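Local coordinates for protein extracellular sialidase/neuraminidase, putative (Aspergillus fumigatus, PDB 2XZI) that acts as a Kdnase of the exo-sialidase class, probably cleaving terminal Kdn from glycoconjugates, at residues L198-I208 and W218-A228. Sequence-based numbering, arbitrary orientation. Where two conformers were deposited one is given.
With NO2 (nitrite ion), chain H.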
# COMPACT_ATOMS: atom_id res chain seq x y z
N LEU A 198 -1.86 13.19 -11.85
CA LEU A 198 -1.57 12.17 -10.83
C LEU A 198 -2.04 12.66 -9.47
O LEU A 198 -1.92 13.85 -9.16
CB LEU A 198 -0.08 11.85 -10.76
CG LEU A 198 0.60 11.39 -12.05
CD1 LEU A 198 2.04 11.00 -11.79
CD2 LEU A 198 -0.15 10.22 -12.66
N VAL A 199 -2.55 11.75 -8.65
CA VAL A 199 -2.90 12.09 -7.28
C VAL A 199 -2.33 11.01 -6.37
O VAL A 199 -2.62 9.81 -6.54
CB VAL A 199 -4.44 12.18 -7.05
CG1 VAL A 199 -4.71 12.66 -5.63
CG2 VAL A 199 -5.07 13.13 -8.02
N ILE A 200 -1.52 11.46 -5.42
CA ILE A 200 -0.87 10.60 -4.44
C ILE A 200 -1.38 10.97 -3.05
O ILE A 200 -1.27 12.14 -2.64
CB ILE A 200 0.68 10.71 -4.55
CG1 ILE A 200 1.17 10.33 -5.96
CG2 ILE A 200 1.36 9.86 -3.47
CD1 ILE A 200 1.13 11.49 -7.02
N PRO A 201 -1.96 10.01 -2.33
CA PRO A 201 -2.49 10.36 -1.01
C PRO A 201 -1.39 10.42 0.02
O PRO A 201 -0.47 9.60 -0.00
CB PRO A 201 -3.44 9.19 -0.70
CG PRO A 201 -2.81 8.01 -1.39
CD PRO A 201 -2.17 8.58 -2.65
N ALA A 202 -1.48 11.38 0.93
CA ALA A 202 -0.53 11.54 2.01
C ALA A 202 -1.19 12.05 3.27
O ALA A 202 -2.40 12.35 3.28
CB ALA A 202 0.62 12.47 1.59
N MET A 203 -0.41 12.14 4.34
CA MET A 203 -0.94 12.63 5.60
C MET A 203 -1.45 14.08 5.43
O MET A 203 -0.70 14.94 5.00
CB MET A 203 0.13 12.57 6.68
CG MET A 203 -0.23 13.33 7.95
SD MET A 203 0.96 12.95 9.24
CE MET A 203 0.86 14.41 10.27
N GLY A 204 -2.73 14.31 5.75
CA GLY A 204 -3.32 15.65 5.72
C GLY A 204 -3.39 16.32 4.35
O GLY A 204 -3.70 17.51 4.27
N ARG A 205 -3.12 15.60 3.26
CA ARG A 205 -2.97 16.26 1.96
C ARG A 205 -2.92 15.25 0.84
O ARG A 205 -2.59 14.08 1.07
CB ARG A 205 -1.69 17.09 1.95
CG ARG A 205 -0.38 16.29 1.87
CD ARG A 205 0.74 17.10 2.49
NE ARG A 205 2.09 16.55 2.31
CZ ARG A 205 2.66 15.58 3.02
NH1 ARG A 205 1.99 14.92 3.96
NH2 ARG A 205 3.93 15.26 2.78
N ASN A 206 -3.25 15.70 -0.37
CA ASN A 206 -2.88 14.97 -1.59
C ASN A 206 -1.70 15.66 -2.24
O ASN A 206 -1.56 16.89 -2.17
CB ASN A 206 -4.02 14.94 -2.60
CG ASN A 206 -5.22 14.19 -2.12
OD1 ASN A 206 -5.12 13.13 -1.51
ND2 ASN A 206 -6.40 14.71 -2.46
N ILE A 207 -0.84 14.87 -2.87
CA ILE A 207 0.21 15.41 -3.73
C ILE A 207 -0.29 15.27 -5.16
O ILE A 207 -0.71 14.20 -5.57
CB ILE A 207 1.53 14.65 -3.52
CG1 ILE A 207 2.05 14.93 -2.11
CG2 ILE A 207 2.59 15.09 -4.54
CD1 ILE A 207 3.03 13.90 -1.58
N ILE A 208 -0.30 16.37 -5.90
CA ILE A 208 -0.84 16.37 -7.24
C ILE A 208 0.27 16.55 -8.26
O ILE A 208 1.11 17.46 -8.11
CB ILE A 208 -1.85 17.53 -7.43
CG1 ILE A 208 -2.80 17.66 -6.23
CG2 ILE A 208 -2.57 17.40 -8.78
CD1 ILE A 208 -3.70 16.43 -5.93
N TRP A 218 4.90 18.96 -9.21
CA TRP A 218 4.15 18.54 -8.04
C TRP A 218 3.64 19.74 -7.28
O TRP A 218 4.30 20.79 -7.21
CB TRP A 218 5.00 17.66 -7.12
CG TRP A 218 5.70 16.54 -7.82
CD1 TRP A 218 7.04 16.48 -8.15
CD2 TRP A 218 5.12 15.32 -8.30
NE1 TRP A 218 7.31 15.30 -8.81
CE2 TRP A 218 6.15 14.57 -8.91
CE3 TRP A 218 3.82 14.79 -8.27
CZ2 TRP A 218 5.93 13.31 -9.48
CZ3 TRP A 218 3.60 13.52 -8.85
CH2 TRP A 218 4.66 12.81 -9.45
N SER A 219 2.46 19.58 -6.69
CA SER A 219 1.95 20.59 -5.76
C SER A 219 1.17 19.89 -4.65
O SER A 219 0.91 18.68 -4.73
CB SER A 219 1.07 21.60 -6.49
OG SER A 219 -0.04 20.96 -7.06
N VAL A 220 0.82 20.64 -3.60
CA VAL A 220 0.12 20.08 -2.46
C VAL A 220 -1.31 20.59 -2.38
O VAL A 220 -1.55 21.81 -2.43
CB VAL A 220 0.83 20.42 -1.14
CG1 VAL A 220 0.03 19.90 0.05
CG2 VAL A 220 2.24 19.87 -1.13
N GLN A 221 -2.25 19.66 -2.24
CA GLN A 221 -3.64 19.98 -1.96
C GLN A 221 -3.90 19.65 -0.50
O GLN A 221 -3.99 18.46 -0.11
CB GLN A 221 -4.56 19.19 -2.88
CG GLN A 221 -6.03 19.41 -2.57
CD GLN A 221 -6.95 18.53 -3.40
OE1 GLN A 221 -6.72 17.32 -3.54
NE2 GLN A 221 -8.02 19.12 -3.92
N ARG A 222 -3.98 20.67 0.34
CA ARG A 222 -4.22 20.44 1.77
C ARG A 222 -5.66 20.01 2.01
O ARG A 222 -6.58 20.50 1.36
CB ARG A 222 -3.92 21.69 2.61
CG ARG A 222 -2.47 22.19 2.54
CD ARG A 222 -1.48 21.21 3.17
NE ARG A 222 -1.53 21.16 4.64
CZ ARG A 222 -0.91 22.02 5.45
NH1 ARG A 222 -0.24 23.06 4.97
NH2 ARG A 222 -0.99 21.86 6.75
N LEU A 223 -5.83 19.07 2.94
CA LEU A 223 -7.13 18.53 3.27
C LEU A 223 -7.44 18.62 4.74
O LEU A 223 -6.75 18.01 5.55
CB LEU A 223 -7.22 17.05 2.91
CG LEU A 223 -6.94 16.66 1.47
CD1 LEU A 223 -6.73 15.14 1.38
CD2 LEU A 223 -8.04 17.15 0.54
N SER A 224 -8.57 19.26 5.04
CA SER A 224 -9.05 19.38 6.40
C SER A 224 -9.75 18.10 6.86
O SER A 224 -10.71 17.64 6.23
CB SER A 224 -9.98 20.59 6.52
OG SER A 224 -10.44 20.76 7.84
N GLY A 225 -9.25 17.52 7.94
CA GLY A 225 -9.83 16.31 8.50
C GLY A 225 -9.27 14.99 7.99
O GLY A 225 -9.77 13.94 8.39
N ALA A 226 -8.26 15.04 7.11
CA ALA A 226 -7.68 13.81 6.54
C ALA A 226 -6.86 13.07 7.58
O ALA A 226 -6.37 13.65 8.54
CB ALA A 226 -6.83 14.12 5.31
N GLY A 227 -6.72 11.77 7.38
CA GLY A 227 -5.86 10.96 8.23
C GLY A 227 -4.39 11.00 7.87
O GLY A 227 -3.97 11.70 6.93
N ALA A 228 -3.60 10.27 8.64
CA ALA A 228 -2.19 10.07 8.35
C ALA A 228 -1.99 9.09 7.19
O ALA A 228 -1.11 9.30 6.37
CB ALA A 228 -1.45 9.59 9.60
N NO2 H . -4.07 21.65 -5.87
O1 NO2 H . -5.13 21.07 -6.70
O2 NO2 H . -2.85 21.81 -6.67
O HOH W 1 0.62 20.03 -9.64
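The outer hairpin of a beta-propeller blade pairs Asn206 and Ile208 with Gln221 and Ser219, both as antiparallel hydrogen-bonded pairs. Asn206 N reaches Gln221 O at 2.9 Å, and Asn206 O takes Gln221 N in return. On the same sheet face the two amides lie side by side, because Gln221 runs extended with CG anti to its N (chi1 176°). Asn206 ND2 gives a nearly straight bond to Gln221 OE1 at 2.8 Å. The amide planes are turned 53° apart. Arg242 NH1 donates to Asn206 OD1 and Gln221 NE2 to Thr258 O, so both amides are fixed in rotation. On the other face Val220 CG1 packs against Arg205 CD at 3.8 Å, while the Arg205 guanidinium runs on to Met203 O and a salt bridge with Asp183. Trp218 closes one end, its CZ3 3.7 Å from Ile200 CD1 and its CE3 near Ile207 CG2. Ser219 OG, on the Asn206 face, donates to nitrite O2 at 3.0 Å, an ion that Arg210 also holds. Past the strands, Leu223 N bonds to Gly204 O, and Gly204 N to Gly227 O at 3.1 Å. That chain brings Ala228 close to bound Kdn, as in sialidase propellers, where inter-blade connections border the sugar pocket.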